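Sphingomyelinase C (Streptomyces griseocarneus, PDB 7CNE) belongs to the endonuclease/exonuclease/phosphatase family and has the DNase I-like fold, an alpha/beta sandwich built around two facing mixed beta sheets. Local coordinates at residues 8-13 with 46-51; 142-147 with 188-193; 211-216 with 248-253. One frame throughout, in Å; residues are numbered along the deposited sequence.

In the fold
Contacts 1 and 2 are parallel strand pairs in beta-alpha-beta units, one in each sheet of the sandwich. Both are largely buried and rich in valine, their centres about 9 Å apart. They meet where Pro-8 packs on Thr-142 and Val-144 and where Val-50 touches Ala-192. Contact 3 differs: between a loop and the chain around strand 247-251, a single backbone bridge, helped by an amide-carboxylate bond and waters, takes the place of a continuous ladder. It is also mostly buried, with Leu-250 on its apolar side, but its polar pair Asp-212 and Asn-253 is partly exposed. Contacts 2 and 3 share a sheet, strands 188-192 and 247-251 being neighbours; contacts 1 and 3 touch through Val-12 and Val-249.

Contact 1. Residues 8-13 with 46-51; sequences PSLKVL and NDVVVL
Lys-11 O accepts two backbone N-H groups at once, from Asp-47 N at 2.8 Å and from Val-48 N at 3.2 Å; the Val-48 donor lies in the carbonyl plane, the Asp-47 donor is tilted from it. This forked bond opens the parallel pairing of strands 12-19 and 48-54, which with helix 30-39 form a beta-alpha-beta unit in one sheet of the DNase I-like sandwich. Asp-47 also binds the same residue through its side chain: its OD2 takes Lys-11 N at 2.9 Å in a nearly straight bond (168° at the hydrogen), on the anti lone pair, away from OD1. With CG anti to its own carbonyl carbon (chi1 -68°), the carboxylate is turned to meet that N-H. A water bridges OD2 to Ser-9 O, and Trp-108 NE1 bonds OD1, so both oxygens are held and the carboxylate's rotation is fixed. Leu-10 crosses it at about a right angle, CD2 lying 3.7 Å from Asp-47 CG.

Further on the ladder becomes regular, with Leu-13 N bonded to Val-48 O and Val-50 N to Leu-13 O. Val-12 and Val-48 stand side by side on the face that meets the other sheet, where Val-48 touches Leu-137. On the reverse face the Asn-46 amide lies over the Leu-13 stem, ND2 being 3.7 Å from Leu-13 CB; Phe-42 O accepts a bond from this ND2, while a water donates to OD1. Beside the amide, Leu-13 CD2 rests 3.7 Å from Val-49 CG1 and also reaches Val-49 CG2.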
ATOM      1  N   PRO A   8      -0.001 -11.620 -18.964  1.00 22.82           N
ATOM      2  CA  PRO A   8      -0.106 -12.606 -17.879  1.00 19.91           C
ATOM      3  C   PRO A   8      -1.008 -12.115 -16.751  1.00 22.01           C
ATOM      4  O   PRO A   8      -0.937 -10.960 -16.318  1.00 22.51           O
ATOM      5  CB  PRO A   8       1.347 -12.790 -17.421  1.00 18.27           C
ATOM      6  CG  PRO A   8       2.049 -11.528 -17.872  1.00 26.07           C
ATOM      7  CD  PRO A   8       1.379 -11.149 -19.160  1.00 24.22           C
ATOM      8  N   SER A   9      -1.865 -13.014 -16.281  1.00 21.15           N
ATOM      9  CA  SER A   9      -2.912 -12.690 -15.318  1.00 20.36           C
ATOM     10  C   SER A   9      -2.375 -12.903 -13.902  1.00 23.01           C
ATOM     11  O   SER A   9      -2.115 -14.041 -13.495  1.00 23.90           O
ATOM     12  CB  SER A   9      -4.135 -13.558 -15.581  1.00 22.09           C
ATOM     13  OG  SER A   9      -5.210 -13.187 -14.755  1.00 30.39           O
ATOM     14  N   LEU A  10      -2.220 -11.817 -13.151  1.00 18.57           N
ATOM     15  CA  LEU A  10      -1.577 -11.839 -11.844  1.00 19.08           C
ATOM     16  C   LEU A  10      -2.571 -11.532 -10.728  1.00 19.47           C
ATOM     17  O   LEU A  10      -3.528 -10.773 -10.913  1.00 19.54           O
ATOM     18  CB  LEU A  10      -0.424 -10.818 -11.770  1.00 16.39           C
ATOM     19  CG  LEU A  10       0.841 -11.007 -12.615  1.00 22.29           C
ATOM     20  CD1 LEU A  10       1.950 -10.078 -12.105  1.00 21.55           C
ATOM     21  CD2 LEU A  10       1.303 -12.455 -12.581  1.00 21.88           C
ATOM     22  N   LYS A  11      -2.308 -12.110  -9.558  1.00 16.61           N
ATOM     23  CA  LYS A  11      -3.063 -11.855  -8.337  1.00 17.95           C
ATOM     24  C   LYS A  11      -2.259 -10.900  -7.465  1.00 17.35           C
ATOM     25  O   LYS A  11      -1.116 -11.208  -7.112  1.00 16.34           O
ATOM     26  CB  LYS A  11      -3.303 -13.165  -7.590  1.00 24.37           C
ATOM     27  CG  LYS A  11      -4.583 -13.253  -6.793  1.00 30.38           C
ATOM     28  CD  LYS A  11      -5.080 -14.700  -6.828  1.00 34.37           C
ATOM     29  CE  LYS A  11      -6.485 -14.810  -6.286  1.00 39.59           C
ATOM     30  NZ  LYS A  11      -6.526 -15.488  -4.952  1.00 46.28           N
ATOM     31  N   VAL A  12      -2.840  -9.757  -7.104  1.00 17.23           N
ATOM     32  CA  VAL A  12      -2.078  -8.715  -6.409  1.00 18.10           C
ATOM     33  C   VAL A  12      -2.779  -8.340  -5.111  1.00 17.68           C
ATOM     34  O   VAL A  12      -3.962  -7.973  -5.121  1.00 17.67           O
ATOM     35  CB  VAL A  12      -1.872  -7.472  -7.290  1.00 20.05           C
ATOM     36  CG1 VAL A  12      -1.072  -6.410  -6.520  1.00 16.56           C
ATOM     37  CG2 VAL A  12      -1.146  -7.872  -8.596  1.00 13.53           C
ATOM     38  N   LEU A  13      -2.047  -8.431  -4.000  1.00 14.71           N
ATOM     39  CA  LEU A  13      -2.536  -8.012  -2.688  1.00 16.17           C
ATOM     40  C   LEU A  13      -1.983  -6.637  -2.339  1.00 16.49           C
ATOM     41  O   LEU A  13      -0.787  -6.383  -2.499  1.00 13.87           O
ATOM     42  CB  LEU A  13      -2.127  -9.019  -1.607  1.00 15.94           C
ATOM     43  CG  LEU A  13      -2.205  -8.580  -0.142  1.00 18.04           C
ATOM     44  CD1 LEU A  13      -3.667  -8.464   0.334  1.00 17.02           C
ATOM     45  CD2 LEU A  13      -1.427  -9.551   0.752  1.00 18.65           C
ATOM     46  N   ASN A  46      -0.672 -15.190  -3.606  1.00 18.50           N
ATOM     47  CA  ASN A  46      -0.609 -14.050  -4.501  1.00 18.65           C
ATOM     48  C   ASN A  46       0.622 -14.128  -5.392  1.00 16.71           C
ATOM     49  O   ASN A  46       1.561 -14.882  -5.141  1.00 17.67           O
ATOM     50  CB  ASN A  46      -0.607 -12.749  -3.696  1.00 19.49           C
ATOM     51  CG  ASN A  46      -1.802 -12.652  -2.788  1.00 20.82           C
ATOM     52  OD1 ASN A  46      -2.937 -12.585  -3.258  1.00 18.88           O
ATOM     53  ND2 ASN A  46      -1.564 -12.672  -1.483  1.00 18.50           N
ATOM     54  N   ASP A  47       0.620 -13.304  -6.440  1.00 16.69           N
ATOM     55  CA  ASP A  47       1.816 -13.099  -7.245  1.00 15.04           C
ATOM     56  C   ASP A  47       2.640 -11.905  -6.768  1.00 17.72           C
ATOM     57  O   ASP A  47       3.876 -11.939  -6.820  1.00 15.80           O
ATOM     58  CB  ASP A  47       1.410 -12.904  -8.699  1.00 16.85           C
ATOM     59  CG  ASP A  47       0.844 -14.165  -9.290  1.00 19.41           C
ATOM     60  OD1 ASP A  47       1.643 -15.098  -9.474  1.00 18.89           O
ATOM     61  OD2 ASP A  47      -0.382 -14.226  -9.526  1.00 18.44           O
ATOM     62  N   VAL A  48       1.974 -10.845  -6.332  1.00 14.71           N
ATOM     63  CA  VAL A  48       2.628  -9.620  -5.871  1.00 14.69           C
ATOM     64  C   VAL A  48       1.924  -9.183  -4.601  1.00 18.14           C
ATOM     65  O   VAL A  48       0.696  -9.291  -4.498  1.00 16.92           O
ATOM     66  CB  VAL A  48       2.575  -8.504  -6.943  1.00 17.45           C
ATOM     67  CG1 VAL A  48       3.278  -7.235  -6.461  1.00 13.79           C
ATOM     68  CG2 VAL A  48       3.174  -8.991  -8.272  1.00 17.34           C
ATOM     69  N   VAL A  49       2.704  -8.711  -3.623  1.00 17.27           N
ATOM     70  CA  VAL A  49       2.185  -8.152  -2.378  1.00 14.51           C
ATOM     71  C   VAL A  49       2.779  -6.759  -2.211  1.00 16.38           C
ATOM     72  O   VAL A  49       4.002  -6.586  -2.298  1.00 17.50           O
ATOM     73  CB  VAL A  49       2.514  -9.037  -1.152  1.00 16.76           C
ATOM     74  CG1 VAL A  49       1.997  -8.380   0.147  1.00 16.25           C
ATOM     75  CG2 VAL A  49       1.915 -10.443  -1.314  1.00 18.35           C
ATOM     76  N   VAL A  50       1.915  -5.767  -2.000  1.00 15.80           N
ATOM     77  CA  VAL A  50       2.327  -4.393  -1.718  1.00 15.92           C
ATOM     78  C   VAL A  50       1.850  -4.048  -0.312  1.00 16.58           C
ATOM     79  O   VAL A  50       0.642  -4.084  -0.030  1.00 15.19           O
ATOM     80  CB  VAL A  50       1.773  -3.393  -2.750  1.00 15.39           C
ATOM     81  CG1 VAL A  50       2.303  -1.990  -2.463  1.00 16.94           C
ATOM     82  CG2 VAL A  50       2.159  -3.804  -4.171  1.00 16.56           C
ATOM     83  N   LEU A  51       2.791  -3.707   0.564  1.00 14.68           N
ATOM     84  CA  LEU A  51       2.500  -3.369   1.945  1.00 15.74           C
ATOM     85  C   LEU A  51       2.684  -1.878   2.181  1.00 15.23           C
ATOM     86  O   LEU A  51       3.577  -1.252   1.604  1.00 15.64           O
ATOM     87  CB  LEU A  51       3.414  -4.138   2.902  1.00 15.34           C
ATOM     88  CG  LEU A  51       3.360  -5.663   2.770  1.00 18.89           C
ATOM     89  CD1 LEU A  51       4.349  -6.280   3.762  1.00 14.63           C
ATOM     90  CD2 LEU A  51       1.939  -6.146   3.039  1.00 14.39           C
TER
HETATM   91  O   HOH W   1      -1.422 -15.704 -11.427  1.00 18.67           O
HETATM   92  O   HOH W   2      -4.472 -14.584  -2.293  1.00 26.08           O

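Contact 2. Residues 142-147 with 188-193; sequences TRVHVV and QVMLAG
A buried ladder between two neighbouring parallel strands, 142-147 and 188-192, makes up this contact in the six-stranded sheet of the sandwich. Their axes approach to 4.7 Å and cross at -22°, the twist of neighbouring parallel strands. Four backbone bonds alternate across the gap: His-145 N to Gln-188 O, Met-190 N to His-145 O, Val-147 N to Met-190 O, and Ala-192 N to Val-147 O, the last at 2.8 Å. CA-H groups back them up, Val-189 CA coming within 3.3 Å of His-145 O.

The His-145 ring turns an edge to Gln-188 O, which lies in the ring plane 3.3 Å from His-145 CD2. Tyr-134 OH bonds ND1 and Glu-187 OE2 bonds NE2, so both ring nitrogens are engaged and the rotation of the ring is fixed. Strands 142-150 and 188-192 are the two strands of a beta-alpha-beta unit, and its helix 162-180 covers the face bearing His-145, Val-147, Val-189 and Leu-191; Leu-178 touches both valines. There Leu-191 CD1 leans back over the neighbouring strand to within 3.7 Å of Val-147 CG1.

The other face carries Val-144, Val-146 and Met-190. The Met-190 chain runs extended to SD and then bends (chi3 -84°), which brings CE across to Val-144 CG1 at 3.6 Å. The Gln-188 side chain runs alongside Val-144, its NE2 lying 3.8 Å from Val-144 CG2 and donating a hydrogen bond to Pro-8 O. At the start of the ladder a water replaces a direct bond, donating to Arg-143 O and accepting from Gln-188 N at 2.8 Å.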
ATOM      1  N   THR A 142       7.352 -12.021 -20.395  1.00 27.12           N
ATOM      2  CA  THR A 142       7.189 -10.595 -20.657  1.00 26.21           C
ATOM      3  C   THR A 142       7.355  -9.836 -19.343  1.00 25.45           C
ATOM      4  O   THR A 142       7.738 -10.408 -18.317  1.00 26.15           O
ATOM      5  CB  THR A 142       5.845 -10.318 -21.339  1.00 27.58           C
ATOM      6  OG1 THR A 142       5.827  -8.968 -21.823  1.00 31.85           O
ATOM      7  CG2 THR A 142       4.684 -10.532 -20.373  1.00 27.94           C
ATOM      8  N   ARG A 143       7.082  -8.538 -19.378  1.00 24.05           N
ATOM      9  CA  ARG A 143       7.303  -7.667 -18.238  1.00 22.67           C
ATOM     10  C   ARG A 143       5.979  -7.143 -17.714  1.00 22.77           C
ATOM     11  O   ARG A 143       5.046  -6.896 -18.485  1.00 23.30           O
ATOM     12  CB  ARG A 143       8.217  -6.496 -18.606  1.00 22.68           C
ATOM     13  CG  ARG A 143       9.629  -6.919 -18.938  1.00 28.63           C
ATOM     14  CD  ARG A 143      10.404  -5.756 -19.528  1.00 31.05           C
ATOM     15  NE  ARG A 143      11.837  -6.018 -19.533  1.00 41.05           N
ATOM     16  CZ  ARG A 143      12.761  -5.087 -19.755  1.00 44.40           C
ATOM     17  NH1 ARG A 143      12.390  -3.834 -19.983  1.00 42.91           N
ATOM     18  NH2 ARG A 143      14.049  -5.410 -19.747  1.00 38.99           N
ATOM     19  N   VAL A 144       5.907  -6.982 -16.396  1.00 18.51           N
ATOM     20  CA  VAL A 144       4.762  -6.387 -15.716  1.00 16.79           C
ATOM     21  C   VAL A 144       5.299  -5.297 -14.797  1.00 20.10           C
ATOM     22  O   VAL A 144       6.267  -5.526 -14.061  1.00 19.14           O
ATOM     23  CB  VAL A 144       3.971  -7.442 -14.917  1.00 19.71           C
ATOM     24  CG1 VAL A 144       2.915  -6.781 -14.049  1.00 18.59           C
ATOM     25  CG2 VAL A 144       3.341  -8.464 -15.871  1.00 22.22           C
ATOM     26  N   HIS A 145       4.686  -4.118 -14.845  1.00 18.67           N
ATOM     27  CA  HIS A 145       5.144  -2.965 -14.082  1.00 16.92           C
ATOM     28  C   HIS A 145       4.186  -2.718 -12.929  1.00 16.38           C
ATOM     29  O   HIS A 145       2.963  -2.708 -13.122  1.00 17.87           O
ATOM     30  CB  HIS A 145       5.246  -1.719 -14.974  1.00 15.66           C
ATOM     31  CG  HIS A 145       6.052  -1.935 -16.214  1.00 18.76           C
ATOM     32  ND1 HIS A 145       7.287  -1.352 -16.410  1.00 19.02           N
ATOM     33  CD2 HIS A 145       5.815  -2.697 -17.309  1.00 21.33           C
ATOM     34  CE1 HIS A 145       7.772  -1.738 -17.576  1.00 19.32           C
ATOM     35  NE2 HIS A 145       6.900  -2.557 -18.139  1.00 24.55           N
ATOM     36  N   VAL A 146       4.736  -2.516 -11.733  1.00 16.17           N
ATOM     37  CA  VAL A 146       3.932  -2.263 -10.544  1.00 13.96           C
ATOM     38  C   VAL A 146       4.476  -1.027  -9.854  1.00 15.87           C
ATOM     39  O   VAL A 146       5.686  -0.925  -9.633  1.00 16.29           O
ATOM     40  CB  VAL A 146       3.937  -3.463  -9.575  1.00 16.99           C
ATOM     41  CG1 VAL A 146       3.104  -3.144  -8.333  1.00 14.86           C
ATOM     42  CG2 VAL A 146       3.398  -4.700 -10.259  1.00 16.03           C
ATOM     43  N   VAL A 147       3.587  -0.092  -9.520  1.00 16.35           N
ATOM     44  CA  VAL A 147       3.891   0.998  -8.596  1.00 15.52           C
ATOM     45  C   VAL A 147       3.157   0.700  -7.297  1.00 14.55           C
ATOM     46  O   VAL A 147       1.935   0.512  -7.297  1.00 15.79           O
ATOM     47  CB  VAL A 147       3.476   2.370  -9.150  1.00 13.69           C
ATOM     48  CG1 VAL A 147       3.743   3.483  -8.101  1.00 12.63           C
ATOM     49  CG2 VAL A 147       4.193   2.666 -10.473  1.00 14.93           C
ATOM     50  N   GLN A 188       1.698  -4.630 -19.020  1.00 23.34           N
ATOM     51  CA  GLN A 188       0.789  -4.186 -17.963  1.00 21.14           C
ATOM     52  C   GLN A 188       1.472  -3.219 -17.007  1.00 19.87           C
ATOM     53  O   GLN A 188       2.644  -3.385 -16.658  1.00 19.20           O
ATOM     54  CB  GLN A 188       0.283  -5.362 -17.132  1.00 18.14           C
ATOM     55  CG  GLN A 188      -0.610  -6.332 -17.803  1.00 27.92           C
ATOM     56  CD  GLN A 188      -0.820  -7.537 -16.918  1.00 23.91           C
ATOM     57  OE1 GLN A 188      -1.532  -7.469 -15.913  1.00 32.66           O
ATOM     58  NE2 GLN A 188      -0.158  -8.630 -17.254  1.00 27.25           N
ATOM     59  N   VAL A 189       0.707  -2.240 -16.536  1.00 19.68           N
ATOM     60  CA  VAL A 189       1.168  -1.268 -15.550  1.00 16.36           C
ATOM     61  C   VAL A 189       0.070  -1.132 -14.504  1.00 17.66           C
ATOM     62  O   VAL A 189      -1.024  -0.657 -14.815  1.00 18.83           O
ATOM     63  CB  VAL A 189       1.487   0.100 -16.160  1.00 17.94           C
ATOM     64  CG1 VAL A 189       2.125   0.990 -15.080  1.00 16.14           C
ATOM     65  CG2 VAL A 189       2.391  -0.051 -17.391  1.00 19.60           C
ATOM     66  N   MET A 190       0.354  -1.556 -13.274  1.00 15.52           N
ATOM     67  CA  MET A 190      -0.602  -1.498 -12.179  1.00 16.39           C
ATOM     68  C   MET A 190      -0.125  -0.536 -11.096  1.00 17.98           C
ATOM     69  O   MET A 190       1.070  -0.464 -10.794  1.00 18.49           O
ATOM     70  CB  MET A 190      -0.820  -2.881 -11.559  1.00 17.81           C
ATOM     71  CG  MET A 190      -1.617  -3.835 -12.433  1.00 22.40           C
ATOM     72  SD  MET A 190      -1.727  -5.484 -11.689  1.00 20.27           S
ATOM     73  CE  MET A 190      -0.168  -6.190 -12.231  1.00 18.34           C
ATOM     74  N   LEU A 191      -1.066   0.195 -10.507  1.00 16.47           N
ATOM     75  CA  LEU A 191      -0.825   1.001  -9.313  1.00 15.22           C
ATOM     76  C   LEU A 191      -1.529   0.317  -8.150  1.00 18.06           C
ATOM     77  O   LEU A 191      -2.734   0.055  -8.226  1.00 16.35           O
ATOM     78  CB  LEU A 191      -1.344   2.428  -9.495  1.00 15.71           C
ATOM     79  CG  LEU A 191      -1.355   3.312  -8.234  1.00 17.84           C
ATOM     80  CD1 LEU A 191       0.065   3.624  -7.785  1.00 15.88           C
ATOM     81  CD2 LEU A 191      -2.111   4.589  -8.495  1.00 15.22           C
ATOM     82  N   ALA A 192      -0.783   0.005  -7.092  1.00 14.46           N
ATOM     83  CA  ALA A 192      -1.331  -0.728  -5.958  1.00 18.45           C
ATOM     84  C   ALA A 192      -0.985   0.026  -4.688  1.00 17.91           C
ATOM     85  O   ALA A 192       0.173   0.404  -4.493  1.00 15.78           O
ATOM     86  CB  ALA A 192      -0.769  -2.157  -5.893  1.00 16.31           C
ATOM     87  N   GLY A 193      -1.968   0.254  -3.830  1.00 17.23           N
ATOM     88  CA  GLY A 193      -1.632   0.884  -2.573  1.00 15.18           C
ATOM     89  C   GLY A 193      -2.843   1.334  -1.790  1.00 16.85           C
ATOM     90  O   GLY A 193      -3.997   1.185  -2.211  1.00 13.94           O
TER
HETATM   91  O   HOH W   3       2.427  -7.365 -19.202  1.00 22.99           O

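Contact 3. Residues 211-216 with 248-253; sequences GDLAPA and YVLHRN
Asn-253, in the chain that follows strand 247-251, reaches to the loop after helix 203-211. Its CB lies 3.4 Å from Asp-212 OD1, and CG passes over Asp-212 O, which accepts Asn-253 N at 2.9 Å. At the tip the amide divides. ND2 donates to Asp-212 OD1 at 2.9 Å, keeping that oxygen in the amide plane but meeting it from above the carboxylate, the two planes being 65° apart; OD1 turns to the methyl of Ala-214, 3.4 Å from its CB. A water joins Asp-212 OD2 to Asn-253 O, so each carboxylate oxygen has a partner.

Beside this pair, Ala-214 N bonds to His-251 O, while Leu-250 sends CD1 to Leu-213 CD1 (4.1 Å) and CD2 against Ala-216 N. Arg-252 starts away from the loop, but its guanidinium comes back beside it: NH2 forms a salt bridge with Asp-175, and a water in the guanidinium plane links NH1 to Gly-211 O. Asp-212, with positive phi (53°), is the C-prime residue of the Schellman motif that ends helix 203-211, in which Leu-213 N reaches back to Leu-208 O and Asp-212 N to Ala-209 O.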
ATOM      1  N   GLY A 211      -4.282   9.716 -11.939  1.00 16.99           N
ATOM      2  CA  GLY A 211      -3.368   8.615 -12.190  1.00 18.10           C
ATOM      3  C   GLY A 211      -3.451   8.005 -13.569  1.00 24.67           C
ATOM      4  O   GLY A 211      -2.653   7.114 -13.888  1.00 21.98           O
ATOM      5  N   ASP A 212      -4.386   8.478 -14.399  1.00 20.84           N
ATOM      6  CA  ASP A 212      -4.684   7.877 -15.705  1.00 22.71           C
ATOM      7  C   ASP A 212      -4.966   6.377 -15.565  1.00 23.17           C
ATOM      8  O   ASP A 212      -4.407   5.534 -16.273  1.00 20.70           O
ATOM      9  CB  ASP A 212      -3.563   8.146 -16.708  1.00 22.44           C
ATOM     10  CG  ASP A 212      -4.027   7.987 -18.165  1.00 28.22           C
ATOM     11  OD1 ASP A 212      -5.250   7.858 -18.393  1.00 26.08           O
ATOM     12  OD2 ASP A 212      -3.166   7.981 -19.077  1.00 27.35           O
ATOM     13  N   LEU A 213      -5.875   6.055 -14.644  1.00 21.93           N
ATOM     14  CA  LEU A 213      -6.156   4.689 -14.227  1.00 21.86           C
ATOM     15  C   LEU A 213      -7.487   4.218 -14.793  1.00 21.29           C
ATOM     16  O   LEU A 213      -8.458   4.975 -14.815  1.00 23.52           O
ATOM     17  CB  LEU A 213      -6.201   4.593 -12.697  1.00 21.45           C
ATOM     18  CG  LEU A 213      -4.982   5.156 -11.963  1.00 19.86           C
ATOM     19  CD1 LEU A 213      -5.304   5.378 -10.498  1.00 18.32           C
ATOM     20  CD2 LEU A 213      -3.803   4.202 -12.144  1.00 23.09           C
ATOM     21  N   ALA A 214      -7.534   2.959 -15.234  1.00 21.37           N
ATOM     22  CA  ALA A 214      -8.813   2.329 -15.568  1.00 20.99           C
ATOM     23  C   ALA A 214      -9.485   1.820 -14.295  1.00 19.86           C
ATOM     24  O   ALA A 214      -8.819   1.222 -13.447  1.00 22.32           O
ATOM     25  CB  ALA A 214      -8.606   1.177 -16.545  1.00 21.49           C
ATOM     26  N   PRO A 215     -10.779   2.064 -14.104  1.00 21.71           N
ATOM     27  CA  PRO A 215     -11.459   1.461 -12.955  1.00 22.11           C
ATOM     28  C   PRO A 215     -11.452  -0.048 -13.097  1.00 19.47           C
ATOM     29  O   PRO A 215     -11.381  -0.585 -14.207  1.00 20.18           O
ATOM     30  CB  PRO A 215     -12.883   2.027 -13.034  1.00 22.48           C
ATOM     31  CG  PRO A 215     -13.069   2.361 -14.475  1.00 21.22           C
ATOM     32  CD  PRO A 215     -11.710   2.809 -14.969  1.00 21.70           C
ATOM     33  N   ALA A 216     -11.470  -0.733 -11.960  1.00 19.17           N
ATOM     34  CA  ALA A 216     -11.679  -2.170 -12.000  1.00 21.15           C
ATOM     35  C   ALA A 216     -13.040  -2.448 -12.621  1.00 23.11           C
ATOM     36  O   ALA A 216     -13.965  -1.637 -12.524  1.00 22.33           O
ATOM     37  CB  ALA A 216     -11.593  -2.770 -10.593  1.00 18.50           C
ATOM     38  N   TYR A 248      -6.584  -0.025  -3.347  1.00 16.43           N
ATOM     39  CA  TYR A 248      -6.853  -0.305  -4.755  1.00 16.32           C
ATOM     40  C   TYR A 248      -5.675  -1.002  -5.423  1.00 16.41           C
ATOM     41  O   TYR A 248      -4.522  -0.832  -5.022  1.00 16.33           O
ATOM     42  CB  TYR A 248      -7.118   0.982  -5.550  1.00 15.45           C
ATOM     43  CG  TYR A 248      -8.236   1.864  -5.032  1.00 17.75           C
ATOM     44  CD1 TYR A 248      -7.988   2.849  -4.075  1.00 19.14           C
ATOM     45  CD2 TYR A 248      -9.531   1.741  -5.538  1.00 18.74           C
ATOM     46  CE1 TYR A 248      -9.006   3.679  -3.620  1.00 18.29           C
ATOM     47  CE2 TYR A 248     -10.559   2.571  -5.091  1.00 18.97           C
ATOM     48  CZ  TYR A 248     -10.282   3.541  -4.128  1.00 21.22           C
ATOM     49  OH  TYR A 248     -11.287   4.362  -3.654  1.00 21.48           O
ATOM     50  N   VAL A 249      -5.979  -1.754  -6.485  1.00 16.10           N
ATOM     51  CA  VAL A 249      -4.992  -2.186  -7.480  1.00 15.90           C
ATOM     52  C   VAL A 249      -5.621  -1.925  -8.839  1.00 18.19           C
ATOM     53  O   VAL A 249      -6.568  -2.616  -9.227  1.00 16.81           O
ATOM     54  CB  VAL A 249      -4.602  -3.663  -7.344  1.00 18.06           C
ATOM     55  CG1 VAL A 249      -3.485  -4.036  -8.361  1.00 15.74           C
ATOM     56  CG2 VAL A 249      -4.195  -4.004  -5.907  1.00 17.02           C
ATOM     57  N   LEU A 250      -5.103  -0.937  -9.565  1.00 15.45           N
ATOM     58  CA  LEU A 250      -5.747  -0.461 -10.788  1.00 16.85           C
ATOM     59  C   LEU A 250      -4.746  -0.401 -11.933  1.00 19.42           C
ATOM     60  O   LEU A 250      -3.620   0.080 -11.764  1.00 22.10           O
ATOM     61  CB  LEU A 250      -6.381   0.926 -10.580  1.00 13.20           C
ATOM     62  CG  LEU A 250      -7.504   0.998  -9.537  1.00 15.89           C
ATOM     63  CD1 LEU A 250      -7.926   2.456  -9.237  1.00 17.82           C
ATOM     64  CD2 LEU A 250      -8.702   0.164  -9.981  1.00 16.92           C
ATOM     65  N   HIS A 251      -5.172  -0.876 -13.100  1.00 16.84           N
ATOM     66  CA  HIS A 251      -4.363  -0.830 -14.306  1.00 16.85           C
ATOM     67  C   HIS A 251      -4.335   0.579 -14.896  1.00 20.89           C
ATOM     68  O   HIS A 251      -5.182   1.430 -14.601  1.00 19.10           O
ATOM     69  CB  HIS A 251      -4.891  -1.821 -15.339  1.00 17.73           C
ATOM     70  CG  HIS A 251      -4.619  -3.242 -14.979  1.00 15.50           C
ATOM     71  ND1 HIS A 251      -3.454  -3.887 -15.337  1.00 18.36           N
ATOM     72  CD2 HIS A 251      -5.339  -4.135 -14.260  1.00 15.93           C
ATOM     73  CE1 HIS A 251      -3.479  -5.122 -14.873  1.00 17.99           C
ATOM     74  NE2 HIS A 251      -4.609  -5.298 -14.214  1.00 18.77           N
ATOM     75  N   ARG A 252      -3.341   0.807 -15.749  1.00 18.35           N
ATOM     76  CA  ARG A 252      -3.132   2.090 -16.414  1.00 21.11           C
ATOM     77  C   ARG A 252      -3.854   2.122 -17.756  1.00 23.21           C
ATOM     78  O   ARG A 252      -3.804   1.154 -18.521  1.00 22.87           O
ATOM     79  CB  ARG A 252      -1.633   2.316 -16.628  1.00 20.37           C
ATOM     80  CG  ARG A 252      -1.261   3.644 -17.244  1.00 24.11           C
ATOM     81  CD  ARG A 252       0.210   3.937 -16.956  1.00 25.49           C
ATOM     82  NE  ARG A 252       0.697   5.136 -17.624  1.00 28.49           N
ATOM     83  CZ  ARG A 252       0.637   6.365 -17.119  1.00 24.28           C
ATOM     84  NH1 ARG A 252       0.099   6.581 -15.924  1.00 21.97           N
ATOM     85  NH2 ARG A 252       1.118   7.382 -17.821  1.00 24.28           N
ATOM     86  N   ASN A 253      -4.515   3.245 -18.048  1.00 19.47           N
ATOM     87  CA  ASN A 253      -5.184   3.380 -19.337  1.00 24.93           C
ATOM     88  C   ASN A 253      -4.197   3.203 -20.486  1.00 25.34           C
ATOM     89  O   ASN A 253      -3.046   3.640 -20.413  1.00 23.21           O
ATOM     90  CB  ASN A 253      -5.872   4.740 -19.450  1.00 20.70           C
ATOM     91  CG  ASN A 253      -7.134   4.821 -18.613  1.00 23.12           C
ATOM     92  OD1 ASN A 253      -7.885   3.846 -18.512  1.00 23.23           O
ATOM     93  ND2 ASN A 253      -7.380   5.990 -18.014  1.00 23.46           N
TER
HETATM   94  O   HOH W   4      -1.010   4.674 -14.140  1.00 24.94           O
HETATM   95  O   HOH W   5      -1.902   6.152 -20.582  1.00 35.43           O
HETATM   96  O   HOH W   6      -7.950  -1.546 -13.274  1.00 17.29           O